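Local coordinates for prophage MuSo2, 43 kDa tail protein (Shewanella oneidensis, PDB 3CDD), which probably forms part of the baseplate of a Mu-like phage tail, as a trimeric GpP-like structural protein, at residues N46-I57 and W80-I91; I132-V140 and D173-R182. All blocks are in the same frame, centred on the assembly; numbering follows the deposited sequence.

In the fold
Contact 1 joins the loop 46-57 to the beta hairpin 80-91 at the periphery of the chain, in the region related to the N-terminal part of Mu GpP; its centre is about 32 Å from the centre of the chain. Contact 2 pairs residues 132-140 with 173-182 in the region related to the second domain of gp44, its centre about 13 Å from that of the chain. The two contact centres are 40 Å apart and their nearest atoms about 17 Å, so they do not touch; along the chain contact 1 closes before contact 2 opens. Contact 1 borders a second subunit of the three-chain assembly, whereas contact 2 is touched by no other chain of it.

Contact 1: residues N46-I57 and W80-I91; sequences NDAQYKAFIEPI and WVPSYDESTITI
Ile-89 rises from the hairpin into the loop 46-57, and its branches part to different neighbours. Its CB lies 3.8 Å from Phe-53 CE1, and CG2 comes to 3.5 Å from that same CE1, oblique to the ring. CG1 turns the other way, to Ala-48 CB at 4.0 Å, because chi1 of -59° sets it beside the backbone N; CD1 then ends against the carbonyl oxygens of Ala-48 and Lys-51. A branched aliphatic residue suits this place, and the small Ala-48 lets the loop come close to the hairpin, where Ala-48 N donates to Glu-86 O of its turn (3.1 Å) from above the carbonyl plane. Water 1 links Gln-49 N to the same oxygen. In this connection Asp-85 OD1 accepts from Ser-87 N, an Asx turn, and from Thr-88 OG1, which also bonds Lys-42.

Farther along, Ile-54 and Ile-91 meet tip to tip, their CD1 atoms a tight 3.5 Å apart. The Trp-80 indole carries Pro-56 CB and Ile-57 O on one face and Pro-82 CD on the opposite one. Gln-49 crosses Tyr-84 at about a right angle, CD 3.8 Å from CE1, amide and ring planes 61° apart. The joint is thus mainly apolar, while polar ends bond the second subunit: Gln-49 to its Gly-195 and Val-198, Tyr-84 OH to its Asp-309 OD2, Trp-80 NE1 to its Met-312 O.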
# COMPACT_ATOMS: atom_id res chain seq x y z
N ASN A 46 -16.82 10.20 33.61
CA ASN A 46 -16.59 8.83 33.15
C ASN A 46 -17.93 8.15 32.88
O ASN A 46 -18.11 6.93 33.09
CB ASN A 46 -15.76 8.04 34.17
CG ASN A 46 -14.73 7.13 33.53
OD1 ASN A 46 -14.27 7.37 32.41
ND2 ASN A 46 -14.34 6.09 34.26
N ASP A 47 -18.88 8.95 32.40
CA ASP A 47 -20.26 8.54 32.24
C ASP A 47 -20.76 8.83 30.83
O ASP A 47 -21.94 9.06 30.61
CB ASP A 47 -21.12 9.22 33.31
CG ASP A 47 -21.02 10.75 33.28
OD1 ASP A 47 -20.17 11.31 32.54
OD2 ASP A 47 -21.81 11.39 33.99
N ALA A 48 -19.84 8.81 29.87
CA ALA A 48 -20.15 9.04 28.47
C ALA A 48 -21.25 8.11 27.94
O ALA A 48 -22.08 8.51 27.13
CB ALA A 48 -18.89 8.87 27.64
N GLN A 49 -21.25 6.86 28.39
CA GLN A 49 -22.15 5.86 27.83
C GLN A 49 -23.61 6.07 28.27
O GLN A 49 -24.53 5.47 27.70
CB GLN A 49 -21.64 4.46 28.14
CG GLN A 49 -20.28 4.17 27.47
CD GLN A 49 -19.77 2.77 27.69
OE1 GLN A 49 -20.56 1.82 27.85
NE2 GLN A 49 -18.46 2.62 27.68
N TYR A 50 -23.82 6.92 29.28
CA TYR A 50 -25.17 7.28 29.74
C TYR A 50 -25.61 8.66 29.22
O TYR A 50 -26.63 9.19 29.66
CB TYR A 50 -25.26 7.22 31.28
CG TYR A 50 -24.59 6.00 31.88
CD1 TYR A 50 -25.25 4.77 31.96
CD2 TYR A 50 -23.27 6.07 32.34
CE1 TYR A 50 -24.62 3.65 32.51
CE2 TYR A 50 -22.63 4.96 32.88
CZ TYR A 50 -23.30 3.75 32.95
OH TYR A 50 -22.64 2.66 33.49
N LYS A 51 -24.85 9.22 28.28
CA LYS A 51 -25.00 10.63 27.88
C LYS A 51 -24.95 10.86 26.37
O LYS A 51 -24.46 11.91 25.91
CB LYS A 51 -23.96 11.51 28.62
CG LYS A 51 -24.25 11.67 30.12
CD LYS A 51 -23.43 12.73 30.81
CE LYS A 51 -24.12 13.12 32.13
NZ LYS A 51 -23.22 13.82 33.12
N ALA A 52 -25.46 9.89 25.61
CA ALA A 52 -25.68 10.03 24.16
C ALA A 52 -26.48 11.30 23.87
O ALA A 52 -27.44 11.60 24.56
CB ALA A 52 -26.40 8.79 23.61
N PHE A 53 -26.06 12.04 22.84
CA PHE A 53 -26.54 13.41 22.61
C PHE A 53 -27.31 13.60 21.30
O PHE A 53 -28.45 14.06 21.33
CB PHE A 53 -25.39 14.44 22.76
CG PHE A 53 -24.16 14.14 21.94
CD1 PHE A 53 -23.08 13.48 22.51
CD2 PHE A 53 -24.09 14.52 20.59
CE1 PHE A 53 -21.94 13.21 21.75
CE2 PHE A 53 -22.95 14.24 19.82
CZ PHE A 53 -21.87 13.59 20.40
N ILE A 54 -26.70 13.26 20.17
CA ILE A 54 -27.42 13.33 18.88
C ILE A 54 -27.84 11.98 18.35
O ILE A 54 -27.18 10.96 18.59
CB ILE A 54 -26.64 14.08 17.76
CG1 ILE A 54 -25.39 13.31 17.32
CG2 ILE A 54 -26.31 15.52 18.17
CD1 ILE A 54 -25.27 13.20 15.83
N GLU A 55 -28.95 11.99 17.62
CA GLU A 55 -29.41 10.83 16.87
C GLU A 55 -28.45 10.66 15.69
O GLU A 55 -28.01 11.65 15.12
CB GLU A 55 -30.85 11.07 16.40
CG GLU A 55 -31.40 10.04 15.45
CD GLU A 55 -32.88 9.85 15.62
OE1 GLU A 55 -33.29 9.30 16.67
OE2 GLU A 55 -33.64 10.24 14.69
N PRO A 56 -28.08 9.41 15.36
CA PRO A 56 -27.17 9.19 14.24
C PRO A 56 -27.50 9.98 12.96
O PRO A 56 -28.66 10.28 12.69
CB PRO A 56 -27.29 7.69 13.98
CG PRO A 56 -27.59 7.10 15.33
CD PRO A 56 -28.43 8.14 16.04
N ILE A 57 -26.47 10.35 12.21
CA ILE A 57 -26.64 10.81 10.85
C ILE A 57 -26.56 9.53 10.02
O ILE A 57 -25.57 8.81 10.05
CB ILE A 57 -25.54 11.83 10.42
CG1 ILE A 57 -25.46 12.98 11.44
CG2 ILE A 57 -25.82 12.38 9.02
CD1 ILE A 57 -24.34 13.98 11.17
N TRP A 80 -21.10 6.82 8.16
CA TRP A 80 -21.42 7.21 9.52
C TRP A 80 -20.44 6.45 10.43
O TRP A 80 -20.31 5.23 10.34
CB TRP A 80 -22.88 6.82 9.80
CG TRP A 80 -23.27 6.77 11.24
CD1 TRP A 80 -23.68 5.68 11.93
CD2 TRP A 80 -23.27 7.87 12.18
NE1 TRP A 80 -23.95 6.02 13.24
CE2 TRP A 80 -23.70 7.36 13.42
CE3 TRP A 80 -22.93 9.23 12.09
CZ2 TRP A 80 -23.83 8.16 14.57
CZ3 TRP A 80 -23.07 10.04 13.24
CH2 TRP A 80 -23.51 9.50 14.45
N VAL A 81 -19.73 7.17 11.28
CA VAL A 81 -18.56 6.60 11.98
C VAL A 81 -18.63 6.94 13.48
O VAL A 81 -17.96 7.83 13.95
CB VAL A 81 -17.22 7.04 11.31
CG1 VAL A 81 -15.98 6.28 11.88
CG2 VAL A 81 -17.31 6.89 9.78
N PRO A 82 -19.45 6.19 14.23
CA PRO A 82 -19.53 6.42 15.68
C PRO A 82 -18.47 5.63 16.45
O PRO A 82 -18.06 4.55 16.00
CB PRO A 82 -20.91 5.89 16.04
CG PRO A 82 -21.14 4.73 15.04
CD PRO A 82 -20.35 5.10 13.78
N SER A 83 -18.04 6.18 17.58
CA SER A 83 -17.18 5.47 18.53
C SER A 83 -17.37 6.09 19.89
O SER A 83 -17.84 7.22 19.99
CB SER A 83 -15.71 5.56 18.12
OG SER A 83 -15.25 6.90 18.20
N TYR A 84 -17.00 5.37 20.95
CA TYR A 84 -17.04 5.93 22.28
C TYR A 84 -16.19 5.07 23.20
O TYR A 84 -15.78 3.98 22.82
CB TYR A 84 -18.49 5.99 22.82
CG TYR A 84 -19.16 4.63 22.84
CD1 TYR A 84 -18.98 3.76 23.92
CD2 TYR A 84 -19.96 4.21 21.77
CE1 TYR A 84 -19.58 2.50 23.93
CE2 TYR A 84 -20.58 2.96 21.78
CZ TYR A 84 -20.38 2.12 22.86
OH TYR A 84 -20.99 0.89 22.89
N ASP A 85 -15.90 5.59 24.39
CA ASP A 85 -15.43 4.77 25.52
C ASP A 85 -16.07 5.29 26.80
O ASP A 85 -17.17 5.85 26.75
CB ASP A 85 -13.90 4.70 25.60
CG ASP A 85 -13.24 6.08 25.67
OD1 ASP A 85 -13.76 6.98 26.35
OD2 ASP A 85 -12.19 6.25 25.04
N GLU A 86 -15.41 5.14 27.96
CA GLU A 86 -16.10 5.53 29.20
C GLU A 86 -16.14 7.04 29.43
O GLU A 86 -17.00 7.52 30.16
CB GLU A 86 -15.54 4.79 30.40
CG GLU A 86 -16.02 3.37 30.45
CD GLU A 86 -15.12 2.49 31.27
OE1 GLU A 86 -13.88 2.58 31.12
OE2 GLU A 86 -15.67 1.70 32.07
N SER A 87 -15.28 7.78 28.74
CA SER A 87 -15.21 9.22 28.92
C SER A 87 -15.18 10.00 27.59
O SER A 87 -14.79 11.16 27.57
CB SER A 87 -13.97 9.55 29.76
OG SER A 87 -12.81 9.08 29.10
N THR A 88 -15.63 9.36 26.51
CA THR A 88 -15.51 9.89 25.15
C THR A 88 -16.71 9.47 24.33
O THR A 88 -17.15 8.32 24.41
CB THR A 88 -14.23 9.38 24.42
OG1 THR A 88 -13.12 9.39 25.32
CG2 THR A 88 -13.87 10.25 23.22
N ILE A 89 -17.26 10.40 23.57
CA ILE A 89 -18.15 10.08 22.45
C ILE A 89 -17.66 10.86 21.24
O ILE A 89 -17.54 12.09 21.28
CB ILE A 89 -19.65 10.38 22.72
CG1 ILE A 89 -20.16 9.61 23.93
CG2 ILE A 89 -20.51 10.02 21.48
CD1 ILE A 89 -21.58 10.03 24.42
N THR A 90 -17.36 10.13 20.17
CA THR A 90 -16.90 10.72 18.93
C THR A 90 -17.86 10.28 17.84
O THR A 90 -18.07 9.07 17.64
CB THR A 90 -15.50 10.22 18.56
OG1 THR A 90 -14.63 10.42 19.68
CG2 THR A 90 -14.94 10.95 17.35
N ILE A 91 -18.46 11.25 17.16
CA ILE A 91 -19.24 10.97 15.96
C ILE A 91 -18.58 11.67 14.78
O ILE A 91 -18.09 12.77 14.91
CB ILE A 91 -20.71 11.42 16.07
CG1 ILE A 91 -20.79 12.94 16.31
CG2 ILE A 91 -21.44 10.68 17.20
CD1 ILE A 91 -21.84 13.61 15.45
O HOH W 1 -19.52 5.62 30.49

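Contact 2: residues I132-V140 and D173-R182; sequences IKVIVNTDV and DTFGNLVITR
The guanidinium of Arg-182 is met at its edge by Thr-138 OG1, which lies almost in its plane, and by water 3; Asp-139 O also accepts from NH1, tilted 16° from that plane. This lies beyond the end of a parallel strand pair in a mixed sheet: 178-181 is the middle strand, 134-136 parallel to it on one side and 169-172 antiparallel on the other. NH1 holds two acceptors, Thr-138 OG1 at 2.9 Å and Asp-139 O at 2.7 Å, the latter on a lone pair. An arginine extended from CG to NE suits this place, reaching across to tie down the chain just after strand 134-136. Water 3 joins NH2 to the same carbonyl oxygen.

Ile-135 uses both backbone groups: its N donates to Leu-178 O, and its O accepts from Ile-180 N. At the two ends Lys-133 O accepts from Leu-178 N, and Asn-137 N donates to Ile-180 O. Val-134, Val-136 and Ile-180 share a sheet face; Ile-180 CD1 approaches Val-134 CG1 at 3.7 Å and Val-136 CG2 at 4.1 Å. Beta-branched residues suit such extended strands, and helix 119-127 packs against both valines.

Before strand 178-181, a type I turn runs from Asp-173 to Gly-176, whose positive phi glycine accommodates easily. The Asp-173 carboxylate grips Asn-177 twice: OD1 takes its backbone N-H from above the carboxylate plane, and OD2 receives ND2 on its syn lone pair. At the amide's oxygen end, water 2 donates to Asn-177 OD1 (2.7 Å) and accepts from Lys-133 N, bridging the two segments.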
# COMPACT_ATOMS: atom_id res chain seq x y z
N ILE A 132 -28.38 15.15 -11.58
CA ILE A 132 -27.19 15.99 -11.56
C ILE A 132 -27.24 16.89 -12.80
O ILE A 132 -27.38 16.40 -13.94
CB ILE A 132 -25.89 15.11 -11.54
CG1 ILE A 132 -25.68 14.48 -10.16
CG2 ILE A 132 -24.66 15.92 -11.94
CD1 ILE A 132 -24.78 13.26 -10.15
N LYS A 133 -27.17 18.20 -12.58
CA LYS A 133 -27.11 19.18 -13.67
C LYS A 133 -25.71 19.25 -14.28
O LYS A 133 -24.71 19.03 -13.58
CB LYS A 133 -27.54 20.57 -13.21
CG LYS A 133 -29.03 20.74 -13.01
CD LYS A 133 -29.47 22.11 -13.56
CE LYS A 133 -30.82 22.54 -13.00
NZ LYS A 133 -30.65 23.07 -11.61
N VAL A 134 -25.67 19.54 -15.58
CA VAL A 134 -24.42 19.70 -16.32
C VAL A 134 -24.23 21.17 -16.70
O VAL A 134 -25.02 21.72 -17.47
CB VAL A 134 -24.40 18.83 -17.62
CG1 VAL A 134 -23.09 19.05 -18.41
CG2 VAL A 134 -24.63 17.36 -17.32
N ILE A 135 -23.20 21.79 -16.15
CA ILE A 135 -22.86 23.19 -16.43
C ILE A 135 -21.73 23.21 -17.45
O ILE A 135 -20.72 22.55 -17.26
CB ILE A 135 -22.40 23.96 -15.14
CG1 ILE A 135 -23.43 23.86 -13.99
CG2 ILE A 135 -21.97 25.41 -15.47
CD1 ILE A 135 -24.88 24.17 -14.35
N VAL A 136 -21.92 23.95 -18.54
CA VAL A 136 -20.90 24.09 -19.59
C VAL A 136 -20.33 25.51 -19.65
O VAL A 136 -21.05 26.48 -19.89
CB VAL A 136 -21.45 23.66 -20.99
CG1 VAL A 136 -20.36 23.76 -22.06
CG2 VAL A 136 -21.97 22.22 -20.93
N ASN A 137 -19.01 25.58 -19.46
CA ASN A 137 -18.26 26.84 -19.39
C ASN A 137 -17.14 26.95 -20.44
O ASN A 137 -16.19 27.70 -20.24
CB ASN A 137 -17.63 26.98 -18.01
CG ASN A 137 -18.65 27.13 -16.91
OD1 ASN A 137 -19.78 27.57 -17.15
ND2 ASN A 137 -18.26 26.76 -15.69
N THR A 138 -17.24 26.19 -21.52
CA THR A 138 -16.20 26.18 -22.54
C THR A 138 -16.76 25.55 -23.80
O THR A 138 -17.85 24.97 -23.78
CB THR A 138 -14.92 25.41 -22.06
OG1 THR A 138 -13.81 25.78 -22.89
CG2 THR A 138 -15.13 23.89 -22.11
N ASP A 139 -16.02 25.69 -24.89
CA ASP A 139 -16.43 25.11 -26.16
C ASP A 139 -16.10 23.62 -26.15
O ASP A 139 -14.95 23.23 -25.97
CB ASP A 139 -15.70 25.83 -27.30
CG ASP A 139 -16.16 25.39 -28.66
OD1 ASP A 139 -17.10 24.56 -28.77
OD2 ASP A 139 -15.57 25.88 -29.64
N VAL A 140 -17.14 22.78 -26.29
CA VAL A 140 -16.97 21.32 -26.26
C VAL A 140 -16.64 20.75 -27.64
O VAL A 140 -16.39 19.54 -27.80
CB VAL A 140 -18.18 20.58 -25.59
CG1 VAL A 140 -18.49 21.18 -24.22
CG2 VAL A 140 -19.42 20.58 -26.49
N ASP A 173 -19.19 21.93 -9.14
CA ASP A 173 -19.27 23.23 -8.47
C ASP A 173 -19.71 23.02 -7.04
O ASP A 173 -19.90 21.87 -6.63
CB ASP A 173 -20.17 24.19 -9.26
CG ASP A 173 -21.62 23.70 -9.36
OD1 ASP A 173 -22.05 22.84 -8.55
OD2 ASP A 173 -22.34 24.19 -10.26
N THR A 174 -19.88 24.09 -6.26
CA THR A 174 -20.25 23.94 -4.85
C THR A 174 -21.64 23.30 -4.67
O THR A 174 -21.96 22.82 -3.58
CB THR A 174 -20.19 25.26 -4.06
OG1 THR A 174 -21.19 26.17 -4.54
CG2 THR A 174 -18.80 25.88 -4.13
N PHE A 175 -22.44 23.30 -5.73
CA PHE A 175 -23.79 22.73 -5.68
C PHE A 175 -23.82 21.27 -6.17
O PHE A 175 -24.88 20.66 -6.25
CB PHE A 175 -24.79 23.66 -6.39
CG PHE A 175 -25.07 24.93 -5.61
CD1 PHE A 175 -24.29 26.08 -5.80
CD2 PHE A 175 -26.08 24.97 -4.65
CE1 PHE A 175 -24.53 27.25 -5.07
CE2 PHE A 175 -26.33 26.14 -3.92
CZ PHE A 175 -25.55 27.27 -4.13
N GLY A 176 -22.65 20.71 -6.44
CA GLY A 176 -22.55 19.31 -6.85
C GLY A 176 -23.06 19.06 -8.25
O GLY A 176 -23.47 17.94 -8.59
N ASN A 177 -23.08 20.12 -9.06
CA ASN A 177 -23.39 20.01 -10.49
C ASN A 177 -22.13 19.56 -11.19
O ASN A 177 -21.06 19.96 -10.77
CB ASN A 177 -23.78 21.37 -11.07
CG ASN A 177 -25.06 21.94 -10.46
OD1 ASN A 177 -26.05 21.22 -10.24
ND2 ASN A 177 -25.06 23.26 -10.22
N LEU A 178 -22.25 18.79 -12.26
CA LEU A 178 -21.11 18.52 -13.16
C LEU A 178 -20.72 19.75 -13.99
O LEU A 178 -21.57 20.36 -14.65
CB LEU A 178 -21.43 17.35 -14.10
CG LEU A 178 -20.29 16.91 -15.01
CD1 LEU A 178 -19.18 16.24 -14.20
CD2 LEU A 178 -20.79 15.98 -16.09
N VAL A 179 -19.44 20.11 -13.96
CA VAL A 179 -18.91 21.25 -14.71
C VAL A 179 -17.96 20.83 -15.83
O VAL A 179 -16.97 20.12 -15.60
CB VAL A 179 -18.20 22.31 -13.81
CG1 VAL A 179 -17.67 23.48 -14.67
CG2 VAL A 179 -19.13 22.84 -12.74
N ILE A 180 -18.28 21.28 -17.04
CA ILE A 180 -17.40 21.11 -18.19
C ILE A 180 -16.70 22.43 -18.51
O ILE A 180 -17.33 23.43 -18.90
CB ILE A 180 -18.15 20.58 -19.42
CG1 ILE A 180 -18.90 19.29 -19.08
CG2 ILE A 180 -17.16 20.38 -20.58
CD1 ILE A 180 -19.89 18.82 -20.17
N THR A 181 -15.38 22.42 -18.36
CA THR A 181 -14.62 23.65 -18.50
C THR A 181 -13.21 23.42 -19.06
O THR A 181 -12.88 22.34 -19.55
CB THR A 181 -14.61 24.41 -17.15
OG1 THR A 181 -14.07 25.72 -17.33
CG2 THR A 181 -13.82 23.64 -16.06
N ARG A 182 -12.41 24.48 -19.04
CA ARG A 182 -10.98 24.41 -19.37
C ARG A 182 -10.28 25.21 -18.30
O ARG A 182 -10.94 25.95 -17.58
CB ARG A 182 -10.69 25.05 -20.74
CG ARG A 182 -10.97 24.16 -21.95
CD ARG A 182 -10.56 24.89 -23.23
NE ARG A 182 -10.45 24.02 -24.41
CZ ARG A 182 -11.45 23.71 -25.23
NH1 ARG A 182 -12.66 24.20 -25.01
NH2 ARG A 182 -11.23 22.92 -26.26
O HOH W 2 -26.51 18.64 -9.58
O HOH W 3 -13.51 21.92 -27.66